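Local coordinates for protein hemoglobin subunit beta (PDB 3MKB) that probably carries oxygen in the blood of the shortfin mako shark, binding it at the haem iron as a beta subunit of the tetrameric haemoglobin, at residues Lys13-Ala18 with Gly59-Ala64; Ala73-Ile78 with Gln125-Ala130. All blocks are in the same frame, centred on the assembly; numbering follows the deposited sequence.

Contact 1 of 2, residues Lys13-Ala18 with Gly59-Ala64. With HEM (protoporphyrin IX containing Fe), chain F.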
loop_
_atom_site.group_PDB
_atom_site.type_symbol
_atom_site.label_atom_id
_atom_site.label_comp_id
_atom_site.label_asym_id
_atom_site.label_seq_id
_atom_site.Cartn_x
_atom_site.Cartn_y
_atom_site.Cartn_z
ATOM N N LYS B 13 12.006 18.613 -20.918
ATOM C CA LYS B 13 11.340 19.041 -22.182
ATOM C C LYS B 13 9.833 19.158 -22.000
ATOM O O LYS B 13 9.185 20.004 -22.611
ATOM C CB LYS B 13 11.668 18.123 -23.356
ATOM C CG LYS B 13 13.214 18.089 -23.793
ATOM C CD LYS B 13 13.682 19.477 -24.339
ATOM C CE LYS B 13 15.143 19.465 -24.889
ATOM N NZ LYS B 13 15.475 18.200 -25.716
ATOM N N THR B 14 9.271 18.226 -21.242
ATOM C CA THR B 14 7.828 18.261 -20.948
ATOM C C THR B 14 7.437 19.567 -20.213
ATOM O O THR B 14 6.538 20.286 -20.681
ATOM C CB THR B 14 7.384 17.014 -20.212
ATOM O OG1 THR B 14 7.635 15.854 -21.026
ATOM C CG2 THR B 14 5.827 17.068 -19.912
ATOM N N PHE B 15 8.157 19.919 -19.139
ATOM C CA PHE B 15 7.890 21.161 -18.418
ATOM C C PHE B 15 8.184 22.426 -19.244
ATOM O O PHE B 15 7.582 23.467 -19.043
ATOM C CB PHE B 15 8.632 21.181 -17.064
ATOM C CG PHE B 15 7.836 20.508 -15.952
ATOM C CD1 PHE B 15 7.819 19.131 -15.812
ATOM C CD2 PHE B 15 7.005 21.270 -15.141
ATOM C CE1 PHE B 15 7.050 18.534 -14.826
ATOM C CE2 PHE B 15 6.227 20.702 -14.190
ATOM C CZ PHE B 15 6.248 19.308 -14.036
ATOM N N PHE B 16 9.131 22.319 -20.159
ATOM C CA PHE B 16 9.468 23.421 -21.008
ATOM C C PHE B 16 8.333 23.798 -21.976
ATOM O O PHE B 16 8.115 24.968 -22.196
ATOM C CB PHE B 16 10.739 23.083 -21.811
ATOM C CG PHE B 16 11.173 24.200 -22.700
ATOM C CD1 PHE B 16 11.642 25.386 -22.146
ATOM C CD2 PHE B 16 11.048 24.103 -24.057
ATOM C CE1 PHE B 16 12.019 26.382 -22.921
ATOM C CE2 PHE B 16 11.433 25.131 -24.837
ATOM C CZ PHE B 16 11.926 26.266 -24.252
ATOM N N SER B 17 7.639 22.810 -22.591
ATOM C CA SER B 17 6.737 23.104 -23.734
ATOM C C SER B 17 5.301 22.694 -23.476
ATOM O O SER B 17 4.410 23.209 -24.138
ATOM C CB SER B 17 7.137 22.327 -25.013
ATOM O OG SER B 17 8.434 22.692 -25.496
ATOM N N ALA B 18 5.086 21.744 -22.570
ATOM C CA ALA B 18 3.694 21.372 -22.285
ATOM C C ALA B 18 2.973 22.449 -21.455
ATOM O O ALA B 18 3.588 23.264 -20.759
ATOM C CB ALA B 18 3.598 20.016 -21.651
ATOM N N GLY B 59 4.200 25.190 -9.957
ATOM C CA GLY B 59 5.402 25.940 -9.554
ATOM C C GLY B 59 6.348 25.075 -8.759
ATOM O O GLY B 59 7.537 25.044 -9.001
ATOM N N ALA B 60 5.821 24.370 -7.762
ATOM C CA ALA B 60 6.689 23.455 -6.978
ATOM C C ALA B 60 7.328 22.319 -7.814
ATOM O O ALA B 60 8.493 22.014 -7.651
ATOM C CB ALA B 60 5.963 22.925 -5.730
ATOM N N LEU B 61 6.562 21.743 -8.740
ATOM C CA LEU B 61 7.081 20.698 -9.628
ATOM C C LEU B 61 8.223 21.268 -10.471
ATOM O O LEU B 61 9.314 20.684 -10.559
ATOM C CB LEU B 61 5.947 20.137 -10.487
ATOM C CG LEU B 61 4.907 19.387 -9.674
ATOM C CD1 LEU B 61 3.867 18.838 -10.595
ATOM C CD2 LEU B 61 5.551 18.276 -8.806
ATOM N N GLN B 62 7.993 22.465 -11.022
ATOM C CA GLN B 62 9.028 23.138 -11.783
ATOM C C GLN B 62 10.279 23.372 -10.916
ATOM O O GLN B 62 11.410 23.204 -11.393
ATOM C CB GLN B 62 8.479 24.423 -12.418
ATOM C CG GLN B 62 7.644 24.195 -13.709
ATOM C CD GLN B 62 8.086 25.087 -14.914
ATOM O OE1 GLN B 62 7.441 25.087 -15.992
ATOM N NE2 GLN B 62 9.190 25.834 -14.735
ATOM N N ASP B 63 10.069 23.693 -9.631
ATOM C CA ASP B 63 11.190 23.837 -8.667
ATOM C C ASP B 63 11.989 22.545 -8.502
ATOM O O ASP B 63 13.237 22.569 -8.457
ATOM C CB ASP B 63 10.659 24.386 -7.315
ATOM C CG ASP B 63 11.773 24.690 -6.289
ATOM O OD1 ASP B 63 11.567 24.271 -5.119
ATOM O OD2 ASP B 63 12.814 25.360 -6.606
ATOM N N ALA B 64 11.278 21.410 -8.462
ATOM C CA ALA B 64 11.916 20.073 -8.450
ATOM C C ALA B 64 12.602 19.788 -9.768
ATOM O O ALA B 64 13.677 19.222 -9.782
ATOM C CB ALA B 64 10.891 18.930 -8.132
HETATM C CHA HEM F . -0.419 24.340 -0.851
HETATM C CHB HEM F . 2.764 21.980 -3.602
HETATM C CHC HEM F . 0.163 18.019 -2.941
HETATM C CHD HEM F . -3.225 20.435 -0.384
HETATM C C1A HEM F . 0.682 23.989 -1.568
HETATM C C2A HEM F . 1.787 24.859 -1.797
HETATM C C3A HEM F . 2.646 24.219 -2.567
HETATM C C4A HEM F . 2.120 22.929 -2.836
HETATM C CMA HEM F . 3.993 24.779 -3.072
HETATM C CAA HEM F . 1.938 26.309 -1.279
HETATM C CBA HEM F . 2.472 26.316 0.148
HETATM C CGA HEM F . 2.732 27.759 0.547
HETATM O O1A HEM F . 3.778 28.330 0.147
HETATM O O2A HEM F . 1.894 28.339 1.259
HETATM C C1B HEM F . 2.367 20.692 -3.700
HETATM C C2B HEM F . 3.036 19.624 -4.438
HETATM C C3B HEM F . 2.281 18.527 -4.243
HETATM C C4B HEM F . 1.138 18.868 -3.385
HETATM C CMB HEM F . 4.343 19.696 -5.295
HETATM C CAB HEM F . 2.563 17.125 -4.804
HETATM C CBB HEM F . 2.578 16.136 -3.900
HETATM C C1C HEM F . -0.992 18.337 -2.221
HETATM C C2C HEM F . -2.109 17.460 -1.948
HETATM C C3C HEM F . -3.031 18.135 -1.279
HETATM C C4C HEM F . -2.542 19.459 -1.062
HETATM C CMC HEM F . -2.284 16.002 -2.375
HETATM C CAC HEM F . -4.385 17.597 -0.757
HETATM C CBC HEM F . -5.169 16.790 -1.509
HETATM C C1D HEM F . -2.829 21.733 -0.323
HETATM C C2D HEM F . -3.573 22.845 0.238
HETATM C C3D HEM F . -2.666 24.048 0.067
HETATM C C4D HEM F . -1.480 23.554 -0.573
HETATM C CMD HEM F . -4.982 22.826 0.861
HETATM C CAD HEM F . -2.906 25.527 0.460
HETATM C CBD HEM F . -3.728 26.238 -0.590
HETATM C CGD HEM F . -4.107 27.586 0.043
HETATM O O1D HEM F . -3.629 28.633 -0.469
HETATM O O2D HEM F . -4.876 27.669 1.065
HETATM N NA HEM F . 0.896 22.790 -2.222
HETATM N NB HEM F . 1.252 20.198 -3.077
HETATM N NC HEM F . -1.287 19.570 -1.658
HETATM N ND HEM F . -1.607 22.195 -0.766
HETATM FE FE HEM F . -0.168 21.113 -1.821
HETATM O O HOH W 1 -1.336 21.114 -3.688
#
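F15 is the one residue of 13-18 that reaches across to 59-64, and its aromatic ring meets L61 and Q62 on helix 50-65. The tight part of the contact is this ring against two aliphatic carbons. Its far end lies against the first carbon of the leucine, F15 CZ standing 3.7 Å from L61 CB, and its flank is pressed harder, with F15 CD2 only 3.3 Å from Q62 CG. Both carbons come in obliquely to the ring. An apolar branched chain suits a place between an aromatic ring and the haem, with CB facing the one and a methyl the other: L61 has CG anti to its carbonyl carbon (chi1 -66°), and of its two methyls CD2 comes to 4.0 Å from HEM CMB, a methyl of the haem. The looser side is the outer end of Q62, beyond CG, for this residue is partly exposed. K13, F16 and S17 belong to the solvent side of their helix, where the amine of K13 pairs with D9. Buried F15 also packs on W120 and S20. With an alanine at this position L61 CB and Q62 CG would probably face a gap, and these two segments would lose the ring that joins them. The arrangement is the packing of helix A against helix E in the globin fold, with the distal haem pocket beyond.

Contact 2 of 2, residues Ala73-Ile78 with Gln125-Ala130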
loop_
_atom_site.group_PDB
_atom_site.type_symbol
_atom_site.label_atom_id
_atom_site.label_comp_id
_atom_site.label_asym_id
_atom_site.label_seq_id
_atom_site.Cartn_x
_atom_site.Cartn_y
_atom_site.Cartn_z
ATOM N N ALA B 73 15.983 18.945 -0.359
ATOM C CA ALA B 73 16.432 20.251 0.139
ATOM C C ALA B 73 15.561 21.483 -0.271
ATOM O O ALA B 73 15.508 22.457 0.480
ATOM C CB ALA B 73 17.908 20.461 -0.244
ATOM N N GLU B 74 14.875 21.447 -1.419
ATOM C CA GLU B 74 14.075 22.608 -1.842
ATOM C C GLU B 74 12.650 22.517 -1.313
ATOM O O GLU B 74 11.864 23.481 -1.389
ATOM C CB GLU B 74 14.067 22.805 -3.372
ATOM C CG GLU B 74 15.391 22.452 -4.118
ATOM C CD GLU B 74 16.466 23.553 -4.143
ATOM O OE1 GLU B 74 16.144 24.776 -4.096
ATOM O OE2 GLU B 74 17.652 23.186 -4.253
ATOM N N PHE B 75 12.305 21.362 -0.763
ATOM C CA PHE B 75 10.930 21.159 -0.376
ATOM C C PHE B 75 10.693 21.272 1.144
ATOM O O PHE B 75 9.571 21.067 1.621
ATOM C CB PHE B 75 10.428 19.812 -0.975
ATOM C CG PHE B 75 9.735 19.949 -2.308
ATOM C CD1 PHE B 75 8.391 19.584 -2.442
ATOM C CD2 PHE B 75 10.410 20.440 -3.437
ATOM C CE1 PHE B 75 7.704 19.708 -3.658
ATOM C CE2 PHE B 75 9.734 20.567 -4.663
ATOM C CZ PHE B 75 8.375 20.190 -4.776
ATOM N N VAL B 76 11.744 21.620 1.901
ATOM C CA VAL B 76 11.639 21.696 3.379
ATOM C C VAL B 76 10.452 22.524 3.852
ATOM O O VAL B 76 9.589 22.024 4.606
ATOM C CB VAL B 76 12.979 22.111 4.095
ATOM C CG1 VAL B 76 12.931 21.734 5.580
ATOM C CG2 VAL B 76 14.134 21.416 3.488
ATOM N N ASN B 77 10.375 23.763 3.387
ATOM C CA ASN B 77 9.314 24.655 3.806
ATOM C C ASN B 77 7.963 24.225 3.238
ATOM O O ASN B 77 6.926 24.381 3.906
ATOM C CB ASN B 77 9.647 26.101 3.410
ATOM C CG ASN B 77 11.102 26.459 3.686
ATOM O OD1 ASN B 77 11.882 26.781 2.752
ATOM N ND2 ASN B 77 11.508 26.357 4.973
ATOM N N ILE B 78 7.970 23.684 2.009
ATOM C CA ILE B 78 6.724 23.191 1.394
ATOM C C ILE B 78 6.193 22.051 2.252
ATOM O O ILE B 78 5.021 21.985 2.589
ATOM C CB ILE B 78 6.925 22.750 -0.095
ATOM C CG1 ILE B 78 7.076 23.970 -1.011
ATOM C CG2 ILE B 78 5.704 21.914 -0.607
ATOM C CD1 ILE B 78 8.049 23.779 -2.167
ATOM N N GLN B 125 7.888 9.929 -7.278
ATOM C CA GLN B 125 8.249 9.323 -5.998
ATOM C C GLN B 125 9.337 10.182 -5.306
ATOM O O GLN B 125 9.299 10.360 -4.124
ATOM C CB GLN B 125 8.734 7.899 -6.195
ATOM C CG GLN B 125 8.804 7.085 -4.853
ATOM C CD GLN B 125 7.437 7.011 -4.122
ATOM O OE1 GLN B 125 6.431 6.569 -4.710
ATOM N NE2 GLN B 125 7.399 7.472 -2.853
ATOM N N VAL B 126 10.283 10.713 -6.068
ATOM C CA VAL B 126 11.238 11.678 -5.526
ATOM C C VAL B 126 10.488 12.888 -4.977
ATOM O O VAL B 126 10.765 13.356 -3.878
ATOM C CB VAL B 126 12.267 12.120 -6.593
ATOM C CG1 VAL B 126 13.163 13.219 -6.079
ATOM C CG2 VAL B 126 13.120 10.989 -6.972
ATOM N N VAL B 127 9.536 13.407 -5.737
ATOM C CA VAL B 127 8.677 14.493 -5.244
ATOM C C VAL B 127 7.862 14.057 -4.009
ATOM O O VAL B 127 7.801 14.790 -3.019
ATOM C CB VAL B 127 7.761 15.058 -6.357
ATOM C CG1 VAL B 127 6.727 16.097 -5.815
ATOM C CG2 VAL B 127 8.619 15.652 -7.475
ATOM N N ILE B 128 7.258 12.873 -4.035
ATOM C CA ILE B 128 6.478 12.435 -2.850
ATOM C C ILE B 128 7.418 12.345 -1.633
ATOM O O ILE B 128 7.090 12.824 -0.533
ATOM C CB ILE B 128 5.744 11.079 -3.059
ATOM C CG1 ILE B 128 4.635 11.217 -4.126
ATOM C CG2 ILE B 128 5.137 10.563 -1.702
ATOM C CD1 ILE B 128 4.180 9.840 -4.757
ATOM N N ASP B 129 8.607 11.766 -1.829
ATOM C CA ASP B 129 9.503 11.629 -0.676
ATOM C C ASP B 129 9.875 13.012 -0.128
ATOM O O ASP B 129 9.900 13.221 1.080
ATOM C CB ASP B 129 10.756 10.843 -1.051
ATOM C CG ASP B 129 10.468 9.422 -1.408
ATOM O OD1 ASP B 129 11.399 8.772 -1.882
ATOM O OD2 ASP B 129 9.332 8.949 -1.221
ATOM N N ALA B 130 10.113 13.961 -1.024
ATOM C CA ALA B 130 10.539 15.322 -0.657
ATOM C C ALA B 130 9.482 16.086 0.157
ATOM O O ALA B 130 9.795 16.701 1.193
ATOM C CB ALA B 130 10.892 16.093 -1.885
#
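This is a small, mainly apolar contact in which F75, between helices 71-74 and 76-85, packs on A130 and V127 of the long C-terminal helix 114-132. The backbones come close, the CA atoms of F75 and A130 being 5.9 Å apart, and alanine suits that approach because its methyl is all the side chain there is: F75 CB lies 3.9 Å from A130 CB, and 3.8 Å from the carbonyl oxygen A130 O. Farther out, a chi1 of -94°, away from the staggered positions, turns the ring so that F75 CE1 meets V127 CG1 at 4.3 Å, a looser touch made obliquely to the ring. In globin terms the F region is being packed against helix H, on the proximal side of the haem. F75 is large enough to do more than one job here: its ring also touches A60 and A64 of helix 50-65 and the haem itself, while I78 CD1 sits over the centre of one ring face, 4.1 Å above its plane. Those neighbours hem the ring in. Away from the contact, exposed Q125 and partly exposed D129 are joined, Q125 NE2 donating to D129 OD2 one turn on (2.9 Å, N-H...O angle 157°). The donor approaches the syn side of the carboxylate, 33° out of its plane.

How the contacts relate
Helix 50-65, one side of contact 1, also lies against both sides of contact 2. The centres of contact 1 and contact 2 are about 15 Å apart. They nevertheless touch: L61, which meets F15 in contact 1, places CD2 3.9 Å from V127 CG1 of contact 2, and the A60 carbonyl oxygen lies 3.4 Å from F75 CZ. A64 CB packs on the same ring, 4.0 Å from F75 CE2. An apolar row thus runs from helix 5-17 through helix 50-65 to helix 114-132. Both contacts help line the haem pocket, with A60 and L61 from contact 1 and F75 and I78 from contact 2; A60 CB comes within 3.6 Å of HEM CMB.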